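Side-chain contacts in COG0778: Nitroreductase (Streptococcus pneumoniae, PDB 2B67), which probably catalyses the FMN-dependent, NAD(P)H-driven reduction of nitro compounds or related acceptors, as a homodimeric flavoenzyme of the nitroreductase family: residues K11-T16 against S192-V197; P47-V52 against D172-E177; F82-T85 against K89-R92. All coordinates share one frame; numbering follows the deposited sequence.

Followed from the N terminus, the chain opens contact 1 at residues 11-16, as helix 5-12 ends, and closes it only at 192-197, with 175 residues between. Within that span contact 2 opens on strand 48-53 and closes on strand 174-183, and within contact 2 lies the short contact 3, where strand 77-84 meets helix 87-98 across three residues. The three are therefore nested and none cross. Contacts 2 and 3 share one antiparallel sheet, their centres about 9 Å apart, and touch through Thr85 OG1 and Arg173 O at 2.6 Å. Contact 1 stands apart at the FMN phosphate, its centre about 27 Å from that of contact 2.

Contact 1 (K11-T16 against S192-V197); sequences KKRHAT and SYRLPV
Leu38 O of the second subunit is gripped by two arginines that meet here: Arg13 NH2 and Arg194 NH1 both donate to it. The site is the FMN phosphate pocket of a nitroreductase-family dimer, built from the turn after helix 5-12 and the loop that follows strand 174-183. The two guanidinium groups approach edge to edge, Arg13 NH2 lying 3.3 Å from Arg194 NH1, with their planes 32° apart and the side chains crossing at about a right angle. Both nitrogens are donors, so no bond joins them directly; the shared carbonyl and the phosphate explain the closeness. Outside the two segments, the cofactor phosphate pairs with Arg13 NH1 through O3P and with Arg194 NH1 through O1P, while Ala15 N bonds to O2P; the modelled approach of Arg13 to the phosphate is too short for its geometry to be relied on.

Arg13 leaves its backbone with CG opposite the backbone N (chi1 -173°) and then bends at chi2 and chi3, which turns its buried end toward the loop 192-197.

Arg194 is held from its own loop. Arg194 NH2 donates to Ser192 OG at 2.7 Å, with the acceptor close to the guanidinium plane, and to Tyr193 O at 3.1 Å, again nearly in that plane. Two acceptors on one terminal nitrogen fix the rotation of the group and leave NH1 directed at the phosphate. Ser192 OG also bonds to FMN O5', so it both positions Arg194 and binds the cofactor directly, at the phosphate ester oxygen. The bond to Tyr193 O is nearly straight at hydrogen, yet Arg194 NH2 stands above the carbonyl plane of Tyr193, 64° out of it.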
loop_
_atom_site.group_PDB
_atom_site.type_symbol
_atom_site.label_atom_id
_atom_site.label_comp_id
_atom_site.label_asym_id
_atom_site.label_seq_id
_atom_site.Cartn_x
_atom_site.Cartn_y
_atom_site.Cartn_z
ATOM N N LYS A 11 8.770 -1.189 14.253
ATOM C CA LYS A 11 9.297 -0.189 15.176
ATOM C C LYS A 11 10.659 0.322 14.722
ATOM O O LYS A 11 11.069 1.412 15.099
ATOM C CB LYS A 11 9.340 -0.720 16.610
ATOM C CG LYS A 11 8.025 -0.572 17.379
ATOM C CD LYS A 11 8.309 -0.534 18.890
ATOM C CE LYS A 11 7.387 -1.440 19.704
ATOM N NZ LYS A 11 8.206 -2.280 20.641
ATOM N N LYS A 12 11.347 -0.437 13.880
ATOM C CA LYS A 12 12.568 0.119 13.329
ATOM C C LYS A 12 12.497 0.783 11.956
ATOM O O LYS A 12 13.504 1.302 11.506
ATOM C CB LYS A 12 13.745 -0.841 13.446
ATOM C CG LYS A 12 13.549 -2.164 12.861
ATOM C CD LYS A 12 14.408 -3.155 13.676
ATOM C CE LYS A 12 15.018 -4.190 12.767
ATOM N NZ LYS A 12 15.180 -5.437 13.532
ATOM N N ARG A 13 11.331 0.778 11.305
ATOM C CA ARG A 13 11.159 1.542 10.073
ATOM C C ARG A 13 10.914 3.007 10.459
ATOM O O ARG A 13 10.031 3.299 11.243
ATOM C CB ARG A 13 10.006 1.000 9.219
ATOM C CG ARG A 13 9.909 1.666 7.840
ATOM C CD ARG A 13 8.499 2.007 7.411
ATOM N NE ARG A 13 7.632 2.513 8.482
ATOM C CZ ARG A 13 7.459 3.790 8.808
ATOM N NH1 ARG A 13 8.106 4.757 8.175
ATOM N NH2 ARG A 13 6.613 4.110 9.781
ATOM N N HIS A 14 11.704 3.921 9.918
ATOM C CA HIS A 14 11.483 5.342 10.149
ATOM C C HIS A 14 11.558 6.068 8.810
ATOM O O HIS A 14 12.145 5.556 7.858
ATOM C CB HIS A 14 12.521 5.903 11.148
ATOM C CG HIS A 14 12.403 5.317 12.530
ATOM N ND1 HIS A 14 13.302 4.396 13.037
ATOM C CD2 HIS A 14 11.485 5.518 13.511
ATOM C CE1 HIS A 14 12.936 4.050 14.261
ATOM N NE2 HIS A 14 11.838 4.716 14.574
ATOM N N ALA A 15 10.959 7.251 8.735
ATOM C CA ALA A 15 11.120 8.115 7.580
ATOM C C ALA A 15 12.528 8.696 7.653
ATOM O O ALA A 15 12.793 9.590 8.456
ATOM C CB ALA A 15 10.076 9.233 7.590
ATOM N N THR A 16 13.424 8.180 6.830
ATOM C CA THR A 16 14.835 8.595 6.863
ATOM C C THR A 16 15.089 9.774 5.910
ATOM O O THR A 16 14.818 9.691 4.707
ATOM C CB THR A 16 15.764 7.418 6.485
ATOM O OG1 THR A 16 15.419 6.272 7.269
ATOM C CG2 THR A 16 17.229 7.763 6.696
ATOM N N SER A 192 7.168 8.542 14.985
ATOM C CA SER A 192 6.237 9.641 14.809
ATOM C C SER A 192 4.885 9.245 15.372
ATOM O O SER A 192 4.625 8.080 15.674
ATOM C CB SER A 192 6.115 10.023 13.339
ATOM O OG SER A 192 5.845 8.873 12.561
ATOM N N TYR A 193 4.027 10.238 15.504
ATOM C CA TYR A 193 2.746 10.093 16.155
ATOM C C TYR A 193 1.751 9.224 15.377
ATOM O O TYR A 193 1.608 9.364 14.176
ATOM C CB TYR A 193 2.130 11.482 16.396
ATOM C CG TYR A 193 0.796 11.382 17.073
ATOM C CD1 TYR A 193 -0.382 11.514 16.341
ATOM C CD2 TYR A 193 0.711 11.090 18.444
ATOM C CE1 TYR A 193 -1.621 11.397 16.962
ATOM C CE2 TYR A 193 -0.512 10.966 19.073
ATOM C CZ TYR A 193 -1.668 11.115 18.332
ATOM O OH TYR A 193 -2.875 10.986 18.943
ATOM N N ARG A 194 1.055 8.344 16.088
ATOM C CA ARG A 194 -0.073 7.624 15.507
ATOM C C ARG A 194 -1.265 7.796 16.422
ATOM O O ARG A 194 -1.114 7.707 17.640
ATOM C CB ARG A 194 0.239 6.129 15.353
ATOM C CG ARG A 194 1.330 5.813 14.332
ATOM C CD ARG A 194 0.972 6.297 12.906
ATOM N NE ARG A 194 2.002 5.822 11.990
ATOM C CZ ARG A 194 3.155 6.437 11.766
ATOM N NH1 ARG A 194 4.041 5.879 10.947
ATOM N NH2 ARG A 194 3.429 7.605 12.353
ATOM N N LEU A 195 -2.439 8.025 15.841
ATOM C CA LEU A 195 -3.692 8.069 16.598
ATOM C C LEU A 195 -3.893 6.822 17.459
ATOM O O LEU A 195 -3.490 5.731 17.062
ATOM C CB LEU A 195 -4.873 8.205 15.640
ATOM C CG LEU A 195 -4.971 9.521 14.880
ATOM C CD1 LEU A 195 -5.880 9.290 13.653
ATOM C CD2 LEU A 195 -5.505 10.670 15.771
ATOM N N PRO A 196 -4.529 6.972 18.635
ATOM C CA PRO A 196 -4.814 5.753 19.429
ATOM C C PRO A 196 -5.695 4.790 18.635
ATOM O O PRO A 196 -6.601 5.226 17.942
ATOM C CB PRO A 196 -5.538 6.275 20.692
ATOM C CG PRO A 196 -5.764 7.749 20.496
ATOM C CD PRO A 196 -5.009 8.219 19.263
ATOM N N VAL A 197 -5.400 3.496 18.698
ATOM C CA VAL A 197 -6.084 2.509 17.840
ATOM C C VAL A 197 -7.625 2.542 17.948
ATOM O O VAL A 197 -8.332 2.540 16.929
ATOM C CB VAL A 197 -5.460 1.072 17.977
ATOM C CG1 VAL A 197 -5.689 0.461 19.356
ATOM C CG2 VAL A 197 -5.956 0.157 16.904
#

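Contact 2 (P47-V52 against D172-E177); sequences PWKFVV and DRFRPE. With ACY (acetic acid), chain F.
A cation-pi contact between Lys49 and Phe174 bridges two strands of the sheet that are not neighbours, for strand 77-84 runs between 48-53 and 174-183. Lys49 CE sits over the centre of the Phe174 ring, 3.4 Å from the centroid and 5° off the normal, a CH-pi arrangement. Lys49 NZ is 4.4 Å from the centroid of the Phe174 ring and 20° off the normal. Bends at chi3 and chi4 fold the lysine end over the face, while nearer the backbone Lys49 CB reaches the ring at Phe174 CD2, 4.0 Å away.

In the antiparallel sheet of this alpha-beta sandwich, Lys49 pairs by backbone with Phe82 of the middle strand, against which Phe174 also packs. Phe50 to Val52 form a parallel ladder with a strand of the second subunit, which carries the sheet across the interface.

Lys49 NZ donates to O of an acetic acid molecule, probably from the crystallisation liquor, at 2.9 Å; Lys93 NZ binds the same molecule. Farther along 172-177, Arg175 grips Glu177 side-on, NE and NH1 both meeting OE2. Arg175 NE lies 2.6 Å from Glu177 OE2, which it meets from above the carboxylate plane, whereas Arg175 NH1 uses the syn lone pair.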
loop_
_atom_site.group_PDB
_atom_site.type_symbol
_atom_site.label_atom_id
_atom_site.label_comp_id
_atom_site.label_asym_id
_atom_site.label_seq_id
_atom_site.Cartn_x
_atom_site.Cartn_y
_atom_site.Cartn_z
ATOM N N PRO A 47 1.043 -4.414 -11.221
ATOM C CA PRO A 47 1.167 -3.440 -12.291
ATOM C C PRO A 47 2.276 -2.434 -12.042
ATOM O O PRO A 47 2.044 -1.234 -12.169
ATOM C CB PRO A 47 -0.208 -2.755 -12.271
ATOM C CG PRO A 47 -0.577 -2.728 -10.782
ATOM C CD PRO A 47 0.012 -4.026 -10.223
ATOM N N TRP A 48 3.469 -2.912 -11.704
ATOM C CA TRP A 48 4.523 -2.068 -11.129
ATOM C C TRP A 48 5.843 -2.201 -11.847
ATOM O O TRP A 48 6.156 -3.248 -12.462
ATOM C CB TRP A 48 4.737 -2.364 -9.623
ATOM C CG TRP A 48 4.711 -3.807 -9.192
ATOM C CD1 TRP A 48 5.602 -4.811 -9.546
ATOM C CD2 TRP A 48 3.793 -4.402 -8.268
ATOM N NE1 TRP A 48 5.260 -5.995 -8.916
ATOM C CE2 TRP A 48 4.152 -5.772 -8.133
ATOM C CE3 TRP A 48 2.692 -3.918 -7.554
ATOM C CZ2 TRP A 48 3.468 -6.641 -7.284
ATOM C CZ3 TRP A 48 2.003 -4.788 -6.728
ATOM C CH2 TRP A 48 2.385 -6.131 -6.601
ATOM N N LYS A 49 6.616 -1.131 -11.767
ATOM C CA LYS A 49 7.943 -1.077 -12.394
ATOM C C LYS A 49 8.852 -0.274 -11.477
ATOM O O LYS A 49 8.503 0.839 -11.072
ATOM C CB LYS A 49 7.904 -0.433 -13.790
ATOM C CG LYS A 49 9.317 -0.388 -14.424
ATOM C CD LYS A 49 9.476 0.624 -15.578
ATOM C CE LYS A 49 8.848 0.061 -16.850
ATOM N NZ LYS A 49 9.590 -1.123 -17.377
ATOM N N PHE A 50 9.971 -0.877 -11.106
ATOM C CA PHE A 50 10.942 -0.280 -10.170
ATOM C C PHE A 50 12.143 0.274 -10.933
ATOM O O PHE A 50 12.908 -0.471 -11.597
ATOM C CB PHE A 50 11.391 -1.320 -9.134
ATOM C CG PHE A 50 10.276 -1.813 -8.254
ATOM C CD1 PHE A 50 9.363 -2.770 -8.724
ATOM C CD2 PHE A 50 10.122 -1.294 -6.958
ATOM C CE1 PHE A 50 8.302 -3.205 -7.908
ATOM C CE2 PHE A 50 9.109 -1.737 -6.128
ATOM C CZ PHE A 50 8.189 -2.683 -6.592
ATOM N N VAL A 51 12.309 1.583 -10.870
ATOM C CA VAL A 51 13.437 2.198 -11.541
ATOM C C VAL A 51 14.498 2.549 -10.490
ATOM O O VAL A 51 14.316 3.487 -9.708
ATOM C CB VAL A 51 13.005 3.418 -12.404
ATOM C CG1 VAL A 51 14.217 3.991 -13.112
ATOM C CG2 VAL A 51 11.944 2.989 -13.457
ATOM N N VAL A 52 15.578 1.756 -10.454
ATOM C CA VAL A 52 16.658 1.959 -9.499
ATOM C C VAL A 52 17.651 3.020 -9.998
ATOM O O VAL A 52 18.416 2.797 -10.950
ATOM C CB VAL A 52 17.355 0.624 -9.159
ATOM C CG1 VAL A 52 18.477 0.828 -8.196
ATOM C CG2 VAL A 52 16.328 -0.368 -8.597
ATOM N N ASP A 172 6.032 6.512 -21.446
ATOM C CA ASP A 172 4.906 7.257 -20.883
ATOM C C ASP A 172 3.733 6.366 -20.454
ATOM O O ASP A 172 2.852 6.793 -19.680
ATOM C CB ASP A 172 4.401 8.296 -21.883
ATOM C CG ASP A 172 5.328 9.493 -22.011
ATOM O OD1 ASP A 172 6.128 9.781 -21.087
ATOM O OD2 ASP A 172 5.259 10.171 -23.061
ATOM N N ARG A 173 3.711 5.138 -20.984
ATOM C CA ARG A 173 2.779 4.105 -20.537
ATOM C C ARG A 173 2.888 3.944 -18.989
ATOM O O ARG A 173 1.922 3.664 -18.342
ATOM C CB ARG A 173 3.062 2.779 -21.278
ATOM C CG ARG A 173 2.359 1.545 -20.710
ATOM C CD ARG A 173 2.727 0.297 -21.521
ATOM N NE ARG A 173 2.516 -0.931 -20.746
ATOM C CZ ARG A 173 2.988 -2.139 -21.088
ATOM N NH1 ARG A 173 2.772 -3.185 -20.287
ATOM N NH2 ARG A 173 3.681 -2.315 -22.210
ATOM N N PHE A 174 4.079 4.146 -18.433
ATOM C CA PHE A 174 4.324 4.050 -16.987
ATOM C C PHE A 174 4.249 5.421 -16.315
ATOM O O PHE A 174 4.946 6.359 -16.734
ATOM C CB PHE A 174 5.681 3.370 -16.758
ATOM C CG PHE A 174 5.676 1.961 -17.221
ATOM C CD1 PHE A 174 6.066 1.643 -18.536
ATOM C CD2 PHE A 174 5.178 0.943 -16.384
ATOM C CE1 PHE A 174 5.983 0.278 -19.004
ATOM C CE2 PHE A 174 5.100 -0.394 -16.831
ATOM C CZ PHE A 174 5.485 -0.731 -18.144
ATOM N N ARG A 175 3.391 5.561 -15.299
ATOM C CA ARG A 175 3.329 6.832 -14.572
ATOM C C ARG A 175 4.027 6.729 -13.215
ATOM O O ARG A 175 3.944 5.684 -12.534
ATOM C CB ARG A 175 1.898 7.331 -14.399
ATOM C CG ARG A 175 1.079 6.457 -13.498
ATOM C CD ARG A 175 -0.219 7.147 -13.098
ATOM N NE ARG A 175 -0.806 6.555 -11.894
ATOM C CZ ARG A 175 -2.050 6.806 -11.469
ATOM N NH1 ARG A 175 -2.516 6.227 -10.364
ATOM N NH2 ARG A 175 -2.858 7.594 -12.189
ATOM N N PRO A 176 4.753 7.787 -12.840
ATOM C CA PRO A 176 5.456 7.743 -11.572
ATOM C C PRO A 176 4.464 7.860 -10.419
ATOM O O PRO A 176 3.533 8.674 -10.464
ATOM C CB PRO A 176 6.427 8.940 -11.648
ATOM C CG PRO A 176 5.842 9.863 -12.683
ATOM C CD PRO A 176 5.020 9.020 -13.615
ATOM N N GLU A 177 4.617 7.007 -9.423
ATOM C CA GLU A 177 3.750 7.106 -8.240
ATOM C C GLU A 177 4.435 7.744 -7.032
ATOM O O GLU A 177 3.827 8.557 -6.319
ATOM C CB GLU A 177 3.219 5.716 -7.855
ATOM C CG GLU A 177 2.330 5.074 -8.952
ATOM C CD GLU A 177 0.909 5.626 -9.004
ATOM O OE1 GLU A 177 0.540 6.526 -8.217
ATOM O OE2 GLU A 177 0.149 5.164 -9.860
HETATM C C ACY F . 7.723 -3.171 -19.849
HETATM O O ACY F . 8.505 -2.199 -19.798
HETATM O OXT ACY F . 7.412 -3.860 -18.853
HETATM C CH3 ACY F . 7.125 -3.516 -21.182
#

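Contact 3 (F82-T85 against K89-R92); sequences FTDT and KRAR
The charged interaction between Asp84, on strand 77-84, and Arg90, on helix 87-98, carries this buried contact. Arg90 presents its side edge, and both nitrogens there donate to a single carboxylate oxygen: NE lies 3.0 Å from Asp84 OD2, with an angle of 155° at hydrogen, and NH2 lies 3.1 Å from the same OD2. The oxygen is close to the guanidinium plane, so the arginine is used in plane. The two planes stand 86° apart; even so NE takes the anti lone pair of OD2, while NH2 comes in on that side tilted out of the carboxylate plane. The bends of Arg90 at chi2 and chi3 curl its chain so that this edge comes back toward the strand. A third donor, Arg173 NH1, makes a salt bridge with OD2; two positive groups around a buried carboxylate would be expected to favour its ionised form.

Van der Waals contact adds to the pairing. Arg90 CB approaches Asp84 OD2 to 3.4 Å, and the arginine also packs on Phe174, on Pro47 and on Leu195 of the second subunit.

Further hydrogen bonds shape the turn between strand and helix. Asp84 OD1 accepts from Asp86 N, two residues on, while Asp86 OD1 accepts from Lys89 N in the first turn of the helix, the bond expected of an N-cap residue. Asp84 thus divides its oxygens, OD2 toward arginines and OD1 toward backbone, in an Asx turn that leads from a strand of the antiparallel sheet into helix 87-98 of the alpha-beta sandwich.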
loop_
_atom_site.group_PDB
_atom_site.type_symbol
_atom_site.label_atom_id
_atom_site.label_comp_id
_atom_site.label_asym_id
_atom_site.label_seq_id
_atom_site.Cartn_x
_atom_site.Cartn_y
_atom_site.Cartn_z
ATOM N N PHE A 82 6.937 3.133 -10.514
ATOM C CA PHE A 82 5.968 3.455 -11.590
ATOM C C PHE A 82 4.858 2.394 -11.592
ATOM O O PHE A 82 5.058 1.246 -11.149
ATOM C CB PHE A 82 6.637 3.414 -12.989
ATOM C CG PHE A 82 7.573 4.573 -13.272
ATOM C CD1 PHE A 82 8.829 4.632 -12.672
ATOM C CD2 PHE A 82 7.181 5.611 -14.116
ATOM C CE1 PHE A 82 9.676 5.693 -12.928
ATOM C CE2 PHE A 82 8.028 6.667 -14.389
ATOM C CZ PHE A 82 9.285 6.711 -13.789
ATOM N N THR A 83 3.698 2.760 -12.119
ATOM C CA THR A 83 2.657 1.781 -12.343
ATOM C C THR A 83 2.276 1.819 -13.822
ATOM O O THR A 83 2.426 2.853 -14.486
ATOM C CB THR A 83 1.426 2.064 -11.490
ATOM O OG1 THR A 83 1.068 3.437 -11.666
ATOM C CG2 THR A 83 1.728 1.828 -10.005
ATOM N N ASP A 84 1.762 0.687 -14.295
ATOM C CA ASP A 84 1.380 0.461 -15.681
ATOM C C ASP A 84 0.005 0.997 -15.970
ATOM O O ASP A 84 -0.991 0.402 -15.558
ATOM C CB ASP A 84 1.385 -1.056 -15.966
ATOM C CG ASP A 84 1.562 -1.390 -17.452
ATOM O OD1 ASP A 84 1.198 -0.551 -18.316
ATOM O OD2 ASP A 84 2.039 -2.519 -17.743
ATOM N N THR A 85 -0.069 2.091 -16.718
ATOM C CA THR A 85 -1.352 2.661 -17.032
ATOM C C THR A 85 -2.108 1.879 -18.109
ATOM O O THR A 85 -3.290 2.126 -18.301
ATOM C CB THR A 85 -1.258 4.130 -17.477
ATOM O OG1 THR A 85 -0.560 4.182 -18.734
ATOM C CG2 THR A 85 -0.503 4.979 -16.387
ATOM N N LYS A 89 -2.523 -4.313 -21.462
ATOM C CA LYS A 89 -1.160 -4.782 -21.718
ATOM C C LYS A 89 -0.479 -5.450 -20.510
ATOM O O LYS A 89 0.300 -6.367 -20.695
ATOM C CB LYS A 89 -0.294 -3.658 -22.230
ATOM C CG LYS A 89 -0.581 -3.324 -23.720
ATOM C CD LYS A 89 0.526 -2.450 -24.270
ATOM C CE LYS A 89 0.081 -1.729 -25.548
ATOM N NZ LYS A 89 0.342 -2.592 -26.718
ATOM N N ARG A 90 -0.782 -4.983 -19.293
ATOM C CA ARG A 90 -0.223 -5.562 -18.059
ATOM C C ARG A 90 -0.742 -6.985 -17.858
ATOM O O ARG A 90 0.053 -7.888 -17.556
ATOM C CB ARG A 90 -0.511 -4.653 -16.843
ATOM C CG ARG A 90 -0.203 -5.258 -15.438
ATOM C CD ARG A 90 1.273 -5.696 -15.221
ATOM N NE ARG A 90 2.258 -4.780 -15.783
ATOM C CZ ARG A 90 3.546 -4.660 -15.428
ATOM N NH1 ARG A 90 4.098 -5.356 -14.416
ATOM N NH2 ARG A 90 4.295 -3.789 -16.104
ATOM N N ALA A 91 -2.055 -7.199 -18.032
ATOM C CA ALA A 91 -2.623 -8.549 -17.940
ATOM C C ALA A 91 -1.983 -9.465 -18.971
ATOM O O ALA A 91 -1.641 -10.611 -18.668
ATOM C CB ALA A 91 -4.142 -8.535 -18.137
ATOM N N ARG A 92 -1.813 -8.955 -20.187
ATOM C CA ARG A 92 -1.299 -9.768 -21.281
ATOM C C ARG A 92 0.162 -10.122 -21.036
ATOM O O ARG A 92 0.588 -11.247 -21.326
ATOM C CB ARG A 92 -1.481 -9.053 -22.617
ATOM C CG ARG A 92 -2.892 -9.154 -23.164
ATOM C CD ARG A 92 -2.996 -8.471 -24.512
ATOM N NE ARG A 92 -3.949 -9.148 -25.390
ATOM C CZ ARG A 92 -3.640 -9.706 -26.560
ATOM N NH1 ARG A 92 -2.384 -9.680 -27.014
ATOM N NH2 ARG A 92 -4.596 -10.298 -27.281
#